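Side-chain contacts in inositol 2-dehydrogenase (Sinorhizobium meliloti, PDB 4HKT), which oxidises myo-inositol to scyllo-inosose (2-keto-myo-inositol) with NAD+ as hydride acceptor, the first step in breaking myo-inositol down to acetyl-CoA: residues K94-D99 and A115-G120; R82-G87 and L107-D112; R181-E186 and I240-S245; K134-G139 and G247-E252; V197-A202 and S227-A232. All coordinates share one frame; numbering follows the deposited sequence.

In the fold
A two-domain dehydrogenase illustrates how packing chemistry follows place in the fold. Contacts 1 and 2 belong to the NAD-binding Rossmann domain and touch each other: contact 1 is buried against strand 117-120, outermost in its sheet within the chain, whereas contact 2 joins helices 76-85 and 100-112 nearer the surface, where an arginine shares in the packing. Contacts 3, 4 and 5 belong to the C-terminal domain, reach one mixed sheet and lie near subunit interfaces. Contacts 3 and 4 are buried and aliphatic; they lay helices 168-184 and 127-137 on the neighbouring strands 237-244 and 248-251, their centres 8 Å apart. Contact 5, partly buried, instead combines an isoleucine, an arginine and a water.

Contact 1: residues K94-D99 and A115-G120; sequences KPIDLD and AKLMVG. With EDO (1,2-ethanediol), chain C.
Ile-96 and Val-119 carry the apolar part of this contact, in which the loop after strand 89-93, with its cis Pro-95, lies against strand 117-120, the outermost strand of the parallel Rossmann sheet within the chain. CG1 of Ile-96 stands anti to the carbonyl carbon (chi1 -70°), and the nearly extended next torsion carries CD1 on toward the strand, where it meets Val-119 CG1 at 3.9 Å. The two side chains cross at about a right angle, and the same valine methyl, Val-119 CG1, also touches Ile-96 CG1, at 4.0 Å. Leu-117, two residues back on the same side of the strand, offers its CD2 to Ile-96 CD1 at a looser 4.4 Å. Val-103 and Cys-106 of helix 100-112 also pack on the isoleucine.

Backbone contact is confined to the start of the loop, where Lys-94 N lies 4.2 Å from Gly-120 N; it is buried here with no partner in the model. The lysine side chain leads away, and its NZ bonds to Asp-171 O in helix 168-184.

Polar bonds gather at the far end of the loop. Asp-97 OD2 accepts from Asp-99 N at 2.9 Å, an Asx turn, and Asp-99 in turn caps helix 100-112. Leu-98 O takes a bond from an ethanediol, probably from the crystallisation liquor.

Loop and strand thus meet through aliphatic shape, at the cost of one buried N-H, while Asp-97 and Asp-99 bond where the chain enters its next helix.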
# COMPACT_ATOMS: atom_id res chain seq x y z
N LYS B 94 -32.26 -7.01 -7.44
CA LYS B 94 -32.72 -5.65 -7.64
C LYS B 94 -33.25 -5.53 -9.05
O LYS B 94 -32.78 -6.24 -9.94
CB LYS B 94 -31.57 -4.66 -7.45
CG LYS B 94 -30.65 -4.61 -8.64
CD LYS B 94 -29.83 -3.37 -8.66
CE LYS B 94 -28.92 -3.39 -9.85
NZ LYS B 94 -29.65 -2.99 -11.07
N PRO B 95 -34.23 -4.66 -9.27
CA PRO B 95 -35.04 -3.95 -8.29
C PRO B 95 -36.32 -4.76 -8.04
O PRO B 95 -36.53 -5.80 -8.67
CB PRO B 95 -35.41 -2.66 -9.03
CG PRO B 95 -35.54 -3.09 -10.43
CD PRO B 95 -34.54 -4.20 -10.64
N ILE B 96 -37.15 -4.30 -7.13
CA ILE B 96 -38.49 -4.85 -6.99
C ILE B 96 -39.27 -4.46 -8.22
O ILE B 96 -39.97 -5.27 -8.84
CB ILE B 96 -39.16 -4.34 -5.72
CG1 ILE B 96 -38.46 -4.98 -4.50
CG2 ILE B 96 -40.62 -4.75 -5.71
CD1 ILE B 96 -38.77 -4.31 -3.20
N ASP B 97 -39.16 -3.18 -8.57
CA ASP B 97 -39.74 -2.64 -9.81
C ASP B 97 -39.09 -1.30 -10.05
O ASP B 97 -38.53 -0.71 -9.13
CB ASP B 97 -41.26 -2.48 -9.72
CG ASP B 97 -41.90 -2.26 -11.09
OD1 ASP B 97 -42.02 -3.24 -11.83
OD2 ASP B 97 -42.29 -1.11 -11.40
N LEU B 98 -39.14 -0.80 -11.27
CA LEU B 98 -38.65 0.55 -11.51
C LEU B 98 -39.62 1.64 -11.09
O LEU B 98 -39.23 2.81 -11.03
CB LEU B 98 -38.22 0.72 -12.98
CG LEU B 98 -37.08 -0.22 -13.34
CD1 LEU B 98 -36.79 -0.19 -14.83
CD2 LEU B 98 -35.82 0.09 -12.56
N ASP B 99 -40.86 1.28 -10.77
CA ASP B 99 -41.88 2.26 -10.44
C ASP B 99 -42.24 2.17 -8.97
O ASP B 99 -42.70 1.14 -8.51
CB ASP B 99 -43.15 2.00 -11.29
CG ASP B 99 -44.27 2.98 -10.99
OD1 ASP B 99 -44.55 3.80 -11.85
OD2 ASP B 99 -44.87 2.94 -9.92
N ALA B 115 -44.96 -12.82 4.14
CA ALA B 115 -43.89 -13.38 3.35
C ALA B 115 -42.54 -12.81 3.78
O ALA B 115 -42.43 -11.70 4.28
CB ALA B 115 -44.14 -13.11 1.86
N LYS B 116 -41.52 -13.61 3.57
CA LYS B 116 -40.14 -13.25 3.78
C LYS B 116 -39.57 -12.84 2.43
O LYS B 116 -39.65 -13.60 1.48
CB LYS B 116 -39.36 -14.46 4.31
CG LYS B 116 -39.82 -14.95 5.68
CD LYS B 116 -38.93 -16.11 6.14
CE LYS B 116 -39.33 -16.64 7.50
NZ LYS B 116 -40.72 -17.18 7.48
N LEU B 117 -39.05 -11.62 2.36
CA LEU B 117 -38.45 -11.08 1.13
C LEU B 117 -37.14 -10.39 1.49
O LEU B 117 -37.12 -9.46 2.30
CB LEU B 117 -39.41 -10.06 0.47
CG LEU B 117 -38.84 -9.15 -0.63
CD1 LEU B 117 -38.53 -10.00 -1.83
CD2 LEU B 117 -39.78 -8.01 -1.05
N MSE B 118 -36.08 -10.82 0.86
CA MSE B 118 -34.81 -10.14 0.89
C MSE B 118 -34.56 -9.69 -0.51
O MSE B 118 -34.81 -10.44 -1.47
CB MSE B 118 -33.71 -11.13 1.28
CG MSE B 118 -32.36 -10.45 1.31
SE MSE B 118 -30.97 -11.72 1.92
CE MSE B 118 -31.45 -11.78 3.80
N VAL B 119 -34.03 -8.47 -0.66
CA VAL B 119 -33.71 -7.96 -1.98
C VAL B 119 -32.22 -8.07 -2.16
O VAL B 119 -31.47 -8.07 -1.21
CB VAL B 119 -34.22 -6.49 -2.19
CG1 VAL B 119 -35.72 -6.40 -1.97
CG2 VAL B 119 -33.51 -5.50 -1.29
N GLY B 120 -31.77 -8.12 -3.39
CA GLY B 120 -30.38 -8.37 -3.67
C GLY B 120 -29.46 -7.15 -3.61
O GLY B 120 -29.00 -6.67 -4.65
C1 EDO C . -38.57 4.34 -13.68
O1 EDO C . -39.96 4.16 -13.43
C2 EDO C . -38.13 3.62 -14.96
O2 EDO C . -37.86 4.58 -15.97

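Contact 2: residues R82-G87 and L107-D112; sequences RFARAG and LKVVSD. With EDO (1,2-ethanediol), chain T.
An arginine laid flat against a valine is the unusual feature here: the guanidinium of Arg-85 has Val-109 CG1 over the centre of one face, 3.8 Å from CZ. The second methyl, Val-109 CG2, reaches Arg-85 NH2 at 3.7 Å. CG1 stands anti to the valine's own backbone N (chi1 173°), which turns both methyls toward helix 76-85. The arginine chain, extended from CG to NE, crosses the valine at about a right angle.

At the edge of the guanidinium, near its plane, lies O1 of an ethanediol, probably from the crystallisation liquor; its bond to Arg-85 NH1 is doubtful, because the same molecule sits too close to the arginine chain in the model.

Deeper in, Ala-84 CB faces helix 100-112 and touches Val-109 CG1 at 4.5 Å and Val-110 CG2 at 4.4 Å. These are two helices of the Rossmann domain, lying side by side; Ile-90 of strand 89-93 and Ala-115 also pack on Ala-84. At the outer side of helix 100-112, Lys-108 NZ and Asp-112 OD2 form a salt bridge of 3.1 Å one turn apart.

With an alanine at Val-109 both methyls would go, and the guanidinium of Arg-85 would probably be left without its apolar support and able to swing more widely.

Apolar packing thus grades outward, from the buried methyl of Ala-84 to an exposed arginine that receives a methyl over one face of its cationic group.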
# COMPACT_ATOMS: atom_id res chain seq x y z
N ARG B 82 -46.72 -13.38 -6.45
CA ARG B 82 -47.13 -14.76 -6.66
C ARG B 82 -46.47 -15.72 -5.64
O ARG B 82 -47.15 -16.59 -5.04
CB ARG B 82 -46.75 -15.21 -8.06
CG ARG B 82 -47.65 -14.72 -9.19
CD ARG B 82 -47.00 -15.00 -10.54
NE ARG B 82 -47.03 -16.43 -10.81
CZ ARG B 82 -46.59 -17.02 -11.92
NH1 ARG B 82 -46.04 -16.33 -12.90
NH2 ARG B 82 -46.70 -18.35 -12.02
N PHE B 83 -45.18 -15.57 -5.41
CA PHE B 83 -44.51 -16.51 -4.52
C PHE B 83 -44.83 -16.22 -3.06
O PHE B 83 -44.89 -17.15 -2.23
CB PHE B 83 -43.02 -16.65 -4.86
CG PHE B 83 -42.78 -17.50 -6.06
CD1 PHE B 83 -42.57 -18.86 -5.91
CD2 PHE B 83 -42.85 -16.98 -7.33
CE1 PHE B 83 -42.38 -19.68 -7.02
CE2 PHE B 83 -42.64 -17.78 -8.44
CZ PHE B 83 -42.41 -19.14 -8.28
N ALA B 84 -45.11 -14.95 -2.75
CA ALA B 84 -45.59 -14.55 -1.46
C ALA B 84 -46.92 -15.26 -1.16
O ALA B 84 -47.10 -15.88 -0.09
CB ALA B 84 -45.80 -13.05 -1.37
N ARG B 85 -47.86 -15.12 -2.10
CA ARG B 85 -49.14 -15.80 -1.95
C ARG B 85 -49.04 -17.31 -1.92
O ARG B 85 -49.83 -17.97 -1.25
CB ARG B 85 -50.10 -15.37 -3.05
CG ARG B 85 -50.64 -14.00 -2.79
CD ARG B 85 -51.42 -13.50 -3.98
NE ARG B 85 -52.10 -12.28 -3.65
CZ ARG B 85 -51.98 -11.14 -4.30
NH1 ARG B 85 -51.22 -11.04 -5.37
NH2 ARG B 85 -52.64 -10.10 -3.85
N ALA B 86 -48.06 -17.87 -2.60
CA ALA B 86 -47.84 -19.31 -2.56
C ALA B 86 -47.10 -19.82 -1.32
O ALA B 86 -46.90 -21.04 -1.18
CB ALA B 86 -47.12 -19.77 -3.80
N GLY B 87 -46.66 -18.92 -0.45
CA GLY B 87 -45.98 -19.28 0.79
C GLY B 87 -44.50 -19.59 0.65
O GLY B 87 -43.93 -20.18 1.55
N LEU B 107 -45.00 -4.65 -1.80
CA LEU B 107 -44.71 -4.74 -0.38
C LEU B 107 -45.97 -4.90 0.49
O LEU B 107 -45.93 -5.56 1.50
CB LEU B 107 -43.90 -3.52 0.08
CG LEU B 107 -42.54 -3.34 -0.64
CD1 LEU B 107 -41.77 -2.16 -0.06
CD2 LEU B 107 -41.69 -4.61 -0.63
N LYS B 108 -47.09 -4.32 0.07
CA LYS B 108 -48.35 -4.52 0.78
C LYS B 108 -48.76 -6.02 0.68
O LYS B 108 -49.12 -6.62 1.66
CB LYS B 108 -49.43 -3.57 0.25
CG LYS B 108 -50.65 -3.43 1.16
CD LYS B 108 -51.84 -2.79 0.44
CE LYS B 108 -53.07 -2.63 1.35
NZ LYS B 108 -53.30 -3.81 2.24
N VAL B 109 -48.61 -6.64 -0.49
CA VAL B 109 -48.92 -8.05 -0.61
C VAL B 109 -47.97 -8.86 0.28
O VAL B 109 -48.40 -9.80 0.97
CB VAL B 109 -48.85 -8.54 -2.06
CG1 VAL B 109 -49.03 -10.05 -2.13
CG2 VAL B 109 -49.87 -7.80 -2.94
N VAL B 110 -46.69 -8.51 0.26
CA VAL B 110 -45.69 -9.21 1.08
C VAL B 110 -46.02 -9.08 2.58
O VAL B 110 -45.90 -10.07 3.31
CB VAL B 110 -44.26 -8.66 0.79
CG1 VAL B 110 -43.28 -9.03 1.90
CG2 VAL B 110 -43.77 -9.17 -0.58
N SER B 111 -46.41 -7.89 3.01
CA SER B 111 -46.83 -7.68 4.39
C SER B 111 -48.13 -8.44 4.75
O SER B 111 -48.21 -9.10 5.79
CB SER B 111 -47.00 -6.19 4.66
OG SER B 111 -47.43 -6.00 5.99
N ASP B 112 -49.14 -8.39 3.87
CA ASP B 112 -50.41 -9.10 4.12
C ASP B 112 -50.25 -10.62 4.23
O ASP B 112 -50.98 -11.25 5.00
CB ASP B 112 -51.46 -8.75 3.06
CG ASP B 112 -52.01 -7.34 3.22
OD1 ASP B 112 -51.77 -6.68 4.24
OD2 ASP B 112 -52.66 -6.86 2.28
C1 EDO T . -50.57 -14.17 -6.75
O1 EDO T . -50.25 -12.92 -7.34
C2 EDO T . -50.61 -15.26 -7.78
O2 EDO T . -51.68 -16.09 -7.45

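Contact 3: residues R181-E186 and I240-S245; sequences RFLLGE and IEVHGS. With EDO (1,2-ethanediol), chain D.
The last turn of helix 168-184 rides over strand 237-244, with the CA atoms of Leu-183 and Val-242 7.5 Å apart, a spacing that side chains must fill. Leu-183 does so from the helix. Its CG is anti to the carbonyl carbon (chi1 -60°), and its two methyls spread over the strand. Leu-183 CD1 rests between alternate residues, 4.0 Å from both Ile-240 CB and Val-242 CG2. Leu-183 CD2 meets Ile-240 CD1, also at 4.0 Å. The leucine crosses both strand side chains obliquely.

Ile-240 and Val-242 point to the same side of the strand, as alternate residues of a beta strand do. Ile-240 CG1 sits between backbone N and carbonyl carbon (chi1 60°), and from there its CD1 touches both leucine methyls. Val-147 of the adjacent strand 144-152 also packs on Leu-183, and helix 127-137 adds Phe-129 and Val-132 beside Ile-240.

Glu-241, between them, points to the other face of the sheet, toward the second subunit, where its OE2 forms salt bridges with Arg-152 and Arg-239 of that subunit. A weak bond of 3.4 Å links Glu-241 OE2 to O2 of an ethanediol, probably from the crystallisation liquor, that also bonds Glu-260 of the third subunit.

The alternation along the strand thus separates two chemistries: branched aliphatic side chains bind the helix within the C-terminal domain by van der Waals contact, and the intervening charge is used between subunits.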
# COMPACT_ATOMS: atom_id res chain seq x y z
N ARG B 181 -27.14 4.48 2.67
CA ARG B 181 -28.03 4.28 3.81
C ARG B 181 -27.41 3.32 4.85
O ARG B 181 -27.52 3.54 6.07
CB ARG B 181 -29.40 3.74 3.34
CG ARG B 181 -30.26 4.78 2.62
CD ARG B 181 -31.59 4.20 2.17
NE ARG B 181 -32.41 3.90 3.31
CZ ARG B 181 -32.67 2.70 3.82
NH1 ARG B 181 -32.22 1.56 3.29
NH2 ARG B 181 -33.41 2.64 4.90
N PHE B 182 -26.75 2.28 4.36
CA PHE B 182 -26.06 1.29 5.20
C PHE B 182 -24.94 1.93 6.06
O PHE B 182 -24.74 1.54 7.22
CB PHE B 182 -25.50 0.22 4.29
CG PHE B 182 -24.87 -0.97 4.98
CD1 PHE B 182 -25.61 -1.79 5.79
CD2 PHE B 182 -23.55 -1.31 4.70
CE1 PHE B 182 -25.03 -2.91 6.40
CE2 PHE B 182 -22.96 -2.44 5.28
CZ PHE B 182 -23.71 -3.23 6.12
N LEU B 183 -24.21 2.87 5.48
CA LEU B 183 -23.04 3.48 6.12
C LEU B 183 -23.37 4.68 6.96
O LEU B 183 -22.73 4.91 8.02
CB LEU B 183 -22.01 3.89 5.07
CG LEU B 183 -21.43 2.81 4.19
CD1 LEU B 183 -20.50 3.38 3.14
CD2 LEU B 183 -20.71 1.79 5.03
N LEU B 184 -24.37 5.46 6.51
CA LEU B 184 -24.71 6.68 7.22
C LEU B 184 -25.34 6.41 8.54
O LEU B 184 -25.20 7.24 9.45
CB LEU B 184 -25.68 7.56 6.46
CG LEU B 184 -25.10 8.36 5.31
CD1 LEU B 184 -26.21 8.77 4.37
CD2 LEU B 184 -24.30 9.56 5.81
N GLY B 185 -26.12 5.35 8.59
CA GLY B 185 -26.91 5.02 9.78
C GLY B 185 -28.19 5.83 9.93
O GLY B 185 -28.98 5.58 10.84
N GLU B 186 -28.42 6.78 9.04
CA GLU B 186 -29.59 7.66 9.12
C GLU B 186 -30.11 7.82 7.75
O GLU B 186 -29.36 7.61 6.80
CB GLU B 186 -29.22 9.05 9.62
CG GLU B 186 -28.71 9.08 11.01
CD GLU B 186 -28.30 10.47 11.44
OE1 GLU B 186 -28.39 11.46 10.64
OE2 GLU B 186 -27.87 10.55 12.61
N ILE B 240 -15.44 2.42 -0.70
CA ILE B 240 -16.23 3.17 0.25
C ILE B 240 -15.28 3.74 1.30
O ILE B 240 -14.22 3.15 1.63
CB ILE B 240 -17.33 2.35 0.93
CG1 ILE B 240 -16.72 1.16 1.72
CG2 ILE B 240 -18.34 1.83 -0.09
CD1 ILE B 240 -17.71 0.48 2.65
N GLU B 241 -15.67 4.88 1.80
CA GLU B 241 -14.90 5.59 2.81
C GLU B 241 -15.84 6.34 3.71
O GLU B 241 -16.83 6.94 3.23
CB GLU B 241 -13.90 6.53 2.14
CG GLU B 241 -13.06 7.26 3.19
CD GLU B 241 -12.13 8.33 2.65
OE1 GLU B 241 -12.14 8.61 1.44
OE2 GLU B 241 -11.37 8.89 3.48
N VAL B 242 -15.55 6.34 5.02
CA VAL B 242 -16.39 7.01 5.99
C VAL B 242 -15.51 7.80 6.97
O VAL B 242 -14.67 7.23 7.70
CB VAL B 242 -17.27 6.03 6.76
CG1 VAL B 242 -18.19 6.80 7.69
CG2 VAL B 242 -18.07 5.14 5.82
N HIS B 243 -15.68 9.11 6.93
CA HIS B 243 -14.98 10.02 7.82
C HIS B 243 -15.92 10.28 8.98
O HIS B 243 -17.08 10.57 8.75
CB HIS B 243 -14.62 11.30 7.11
CG HIS B 243 -13.97 12.33 7.98
ND1 HIS B 243 -12.73 12.14 8.56
CD2 HIS B 243 -14.38 13.56 8.36
CE1 HIS B 243 -12.42 13.20 9.27
NE2 HIS B 243 -13.39 14.09 9.14
N GLY B 244 -15.41 10.13 10.20
CA GLY B 244 -16.16 10.35 11.44
C GLY B 244 -15.39 11.23 12.41
O GLY B 244 -14.27 11.69 12.10
N SER B 245 -15.99 11.50 13.58
CA SER B 245 -15.43 12.48 14.54
C SER B 245 -14.09 12.03 15.10
O SER B 245 -13.20 12.85 15.38
CB SER B 245 -16.45 12.78 15.69
OG SER B 245 -16.88 11.59 16.33
C1 EDO D . -8.35 5.07 5.82
O1 EDO D . -7.54 4.94 4.64
C2 EDO D . -9.49 6.05 5.56
O2 EDO D . -9.02 7.40 5.44

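Contact 4: residues K134-G139 and G247-E252; sequences KAIDDG and GAVAAE
Val-249 meets the end of helix 127-137 with both of its methyls. Its CB projects from strand 248-251 toward the helix, the CA of Ala-135 lying 7.6 Å from that of the valine. From CB the side chain divides. Val-249 CG1, placed between backbone N and carbonyl carbon (chi1 57°), touches Ile-136 CG1 at 4.1 Å; Val-249 CG2, anti to the backbone N, reaches Ala-135 CB at 4.3 Å. One valine therefore spans two consecutive helix residues, with Ile-136 running across it at about a right angle and Ala-135 offering only its CB.

The arrangement is that of a helix packed on the mixed sheet of the Gfo/Idh/MocA C-terminal domain. Strand 248-251 is the outermost of that sheet within the chain, yet it pairs antiparallel with a strand of the third subunit, so the sheet runs on across the interface. Ile-261 of that subunit packs on both Ala-135 and Val-249.

Beyond the apolar contact the helix finishes in a Schellman motif, with Gly-139 at positive phi and its N bonded to Ile-136 O at 3.0 Å. On the outer side Lys-134 NZ reaches forward one turn to Asp-138, using the syn lone pair of OD2 in a salt bridge of 3.0 Å.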
# COMPACT_ATOMS: atom_id res chain seq x y z
N LYS B 134 -19.08 -2.67 10.76
CA LYS B 134 -18.77 -3.16 12.12
C LYS B 134 -17.83 -2.20 12.88
O LYS B 134 -18.00 -1.93 14.08
CB LYS B 134 -18.18 -4.58 12.02
CG LYS B 134 -17.70 -5.14 13.37
CD LYS B 134 -17.45 -6.65 13.34
CE LYS B 134 -17.83 -7.29 14.69
NZ LYS B 134 -17.06 -6.67 15.81
N ALA B 135 -16.83 -1.67 12.18
CA ALA B 135 -15.94 -0.70 12.78
C ALA B 135 -16.71 0.53 13.21
O ALA B 135 -16.47 1.06 14.30
CB ALA B 135 -14.80 -0.34 11.84
N ILE B 136 -17.67 0.97 12.37
CA ILE B 136 -18.51 2.10 12.71
C ILE B 136 -19.43 1.77 13.91
O ILE B 136 -19.56 2.56 14.84
CB ILE B 136 -19.39 2.57 11.51
CG1 ILE B 136 -18.52 3.03 10.33
CG2 ILE B 136 -20.28 3.68 11.99
CD1 ILE B 136 -19.26 3.21 9.01
N ASP B 137 -20.06 0.61 13.86
CA ASP B 137 -20.85 0.07 14.98
C ASP B 137 -20.06 -0.03 16.29
O ASP B 137 -20.58 0.27 17.35
CB ASP B 137 -21.32 -1.35 14.64
CG ASP B 137 -22.44 -1.37 13.62
OD1 ASP B 137 -23.02 -0.31 13.30
OD2 ASP B 137 -22.74 -2.48 13.16
N ASP B 138 -18.82 -0.48 16.19
CA ASP B 138 -17.94 -0.54 17.34
C ASP B 138 -17.42 0.81 17.85
O ASP B 138 -16.71 0.85 18.85
CB ASP B 138 -16.79 -1.51 17.08
CG ASP B 138 -17.26 -2.93 16.99
OD1 ASP B 138 -18.36 -3.21 17.48
OD2 ASP B 138 -16.58 -3.76 16.40
N GLY B 139 -17.79 1.92 17.22
CA GLY B 139 -17.38 3.23 17.72
C GLY B 139 -15.97 3.65 17.31
O GLY B 139 -15.46 4.66 17.78
N GLY B 247 -12.12 9.36 13.61
CA GLY B 247 -11.22 8.86 12.61
C GLY B 247 -11.92 8.56 11.31
O GLY B 247 -13.04 9.00 11.12
N ALA B 248 -11.29 7.78 10.44
CA ALA B 248 -11.89 7.39 9.18
C ALA B 248 -11.67 5.91 8.97
O ALA B 248 -10.73 5.33 9.50
CB ALA B 248 -11.33 8.20 7.99
N VAL B 249 -12.56 5.31 8.19
CA VAL B 249 -12.47 3.91 7.82
C VAL B 249 -12.81 3.76 6.33
O VAL B 249 -13.73 4.43 5.82
CB VAL B 249 -13.35 3.02 8.70
CG1 VAL B 249 -14.80 3.44 8.65
CG2 VAL B 249 -13.19 1.55 8.31
N ALA B 250 -12.06 2.92 5.65
CA ALA B 250 -12.22 2.71 4.21
C ALA B 250 -12.01 1.24 3.88
O ALA B 250 -11.31 0.54 4.62
CB ALA B 250 -11.26 3.59 3.43
N ALA B 251 -12.66 0.77 2.81
CA ALA B 251 -12.35 -0.52 2.24
C ALA B 251 -11.74 -0.25 0.89
O ALA B 251 -12.32 0.46 0.06
CB ALA B 251 -13.57 -1.38 2.08
N GLU B 252 -10.54 -0.80 0.71
CA GLU B 252 -9.81 -0.72 -0.55
C GLU B 252 -10.42 -1.66 -1.60
O GLU B 252 -11.20 -2.57 -1.29
CB GLU B 252 -8.31 -1.06 -0.32
CG GLU B 252 -8.08 -2.56 -0.08
CD GLU B 252 -6.72 -2.90 0.55
OE1 GLU B 252 -6.30 -2.22 1.52
OE2 GLU B 252 -6.12 -3.91 0.11

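Contact 5: residues V197-A202 and S227-A232; sequences VLIDKA and SNSRRA
Ile-199 supplies the apolar half of the contact, lying over one face of the Arg-231 guanidinium, where the loop after strand 188-196 meets the end of strand 223-229 in the mixed sheet of the C-terminal domain. Arg-231 is modelled in two conformers; in the one described, Ile-199 CG2 sits 3.6 Å above the guanidinium plane of Arg-231, offset toward the rim, and Ile-199 CG1 approaches Arg-231 NH2, also at 3.6 Å. Bends at chi2 and chi3 fold this guanidinium back over the isoleucine. Farther along, Ile-199 CD1 lies 3.4 Å from Ser-229 OG and 4.0 Å from Arg-230 CB.

A water provides the polar link: in the plane of the same guanidinium, it accepts from Arg-231 NH2 at 2.8 Å and donates to Ile-199 O at 3.2 Å. Arg-231 NH2 also forms a salt bridge with Glu-145 of the second subunit. Within the loop, Asp-200 caps helix 201-205, its OD1 accepting from Ala-202 N at 2.9 Å.

If an alanine replaced Ile-199, the loss of CG1, CG2 and CD1 would probably open a gap beside Ser-229 and take away the hydrocarbon under this conformer of Arg-231.

In this conformer the arginine thus has hydrocarbon against one face, and water and a neighbouring subunit's carboxylate as polar partners.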
# COMPACT_ATOMS: atom_id res chain seq x y z
N VAL B 197 -23.00 12.48 -20.44
CA VAL B 197 -22.61 11.44 -21.37
C VAL B 197 -21.21 11.77 -21.82
O VAL B 197 -21.01 12.64 -22.66
CB VAL B 197 -23.56 11.45 -22.57
CG1 VAL B 197 -23.19 10.37 -23.60
CG2 VAL B 197 -24.97 11.23 -22.06
N LEU B 198 -20.24 11.10 -21.22
CA LEU B 198 -18.84 11.32 -21.49
C LEU B 198 -18.22 10.12 -22.20
O LEU B 198 -17.10 10.22 -22.71
CB LEU B 198 -18.08 11.52 -20.18
CG LEU B 198 -18.59 12.70 -19.35
CD1 LEU B 198 -17.84 12.88 -18.06
CD2 LEU B 198 -18.46 13.97 -20.14
N ILE B 199 -18.89 8.98 -22.18
CA ILE B 199 -18.25 7.73 -22.57
C ILE B 199 -18.71 7.31 -23.96
O ILE B 199 -17.89 7.03 -24.82
CB ILE B 199 -18.50 6.61 -21.52
CG1 ILE B 199 -17.76 6.98 -20.24
CG2 ILE B 199 -17.96 5.28 -22.04
CD1 ILE B 199 -18.30 6.28 -19.02
N ASP B 200 -20.00 7.29 -24.19
CA ASP B 200 -20.50 6.82 -25.49
C ASP B 200 -21.77 7.53 -25.82
O ASP B 200 -22.76 7.44 -25.07
CB ASP B 200 -20.70 5.29 -25.45
CG ASP B 200 -21.15 4.71 -26.80
OD1 ASP B 200 -21.49 5.48 -27.70
OD2 ASP B 200 -21.17 3.48 -26.94
N LYS B 201 -21.79 8.18 -26.97
CA LYS B 201 -22.92 9.02 -27.35
C LYS B 201 -24.16 8.19 -27.54
O LYS B 201 -25.26 8.67 -27.36
CB LYS B 201 -22.60 9.79 -28.65
CG LYS B 201 -23.76 10.60 -29.25
CD LYS B 201 -23.43 11.05 -30.68
CE LYS B 201 -24.66 11.11 -31.59
NZ LYS B 201 -25.56 12.25 -31.24
N ALA B 202 -23.99 6.92 -27.87
CA ALA B 202 -25.15 6.04 -28.00
C ALA B 202 -25.94 5.87 -26.70
O ALA B 202 -27.12 5.60 -26.74
CB ALA B 202 -24.73 4.65 -28.53
N SER B 227 -19.90 8.84 -6.58
CA SER B 227 -19.36 9.00 -7.95
C SER B 227 -19.55 7.68 -8.74
O SER B 227 -19.17 6.63 -8.25
CB SER B 227 -17.87 9.27 -7.81
OG SER B 227 -17.23 9.48 -9.02
N ASN B 228 -20.12 7.75 -9.94
CA ASN B 228 -20.32 6.54 -10.76
C ASN B 228 -19.83 6.83 -12.16
O ASN B 228 -20.13 7.89 -12.70
CB ASN B 228 -21.79 6.22 -10.96
CG ASN B 228 -22.47 5.53 -9.81
OD1 ASN B 228 -23.67 5.23 -9.94
ND2 ASN B 228 -21.78 5.22 -8.73
N SER B 229 -19.15 5.85 -12.77
CA SER B 229 -18.81 5.87 -14.18
C SER B 229 -19.10 4.48 -14.77
O SER B 229 -18.85 3.44 -14.15
CB SER B 229 -17.33 6.20 -14.42
OG SER B 229 -17.01 6.09 -15.83
N ARG B 230 -19.68 4.49 -15.96
CA ARG B 230 -19.95 3.24 -16.62
C ARG B 230 -18.72 2.47 -17.13
O ARG B 230 -18.88 1.33 -17.54
CB ARG B 230 -20.91 3.47 -17.79
CG ARG B 230 -22.38 3.56 -17.42
CD ARG B 230 -22.88 2.31 -16.72
NE ARG B 230 -24.33 2.24 -16.69
CZ ARG B 230 -25.03 1.28 -16.12
NH1 ARG B 230 -24.41 0.28 -15.52
NH2 ARG B 230 -26.36 1.32 -16.14
N ARG B 231 -17.53 3.08 -17.17
CA ARG B 231 -16.37 2.46 -17.82
C ARG B 231 -15.08 2.83 -17.12
O ARG B 231 -14.76 4.03 -16.97
CB ARG B 231 -16.25 2.88 -19.29
CG ARG B 231 -15.10 2.20 -20.05
CD ARG B 231 -13.84 3.05 -20.25
NE ARG B 231 -14.07 4.24 -21.11
CZ ARG B 231 -14.21 5.48 -20.63
NH1 ARG B 231 -14.12 5.68 -19.30
NH2 ARG B 231 -14.43 6.52 -21.45
N ALA B 232 -14.32 1.79 -16.72
CA ALA B 232 -12.98 1.93 -16.15
C ALA B 232 -12.11 0.84 -16.75
O ALA B 232 -12.41 -0.34 -16.58
CB ALA B 232 -13.04 1.77 -14.65
O HOH W 1 -14.81 6.50 -24.26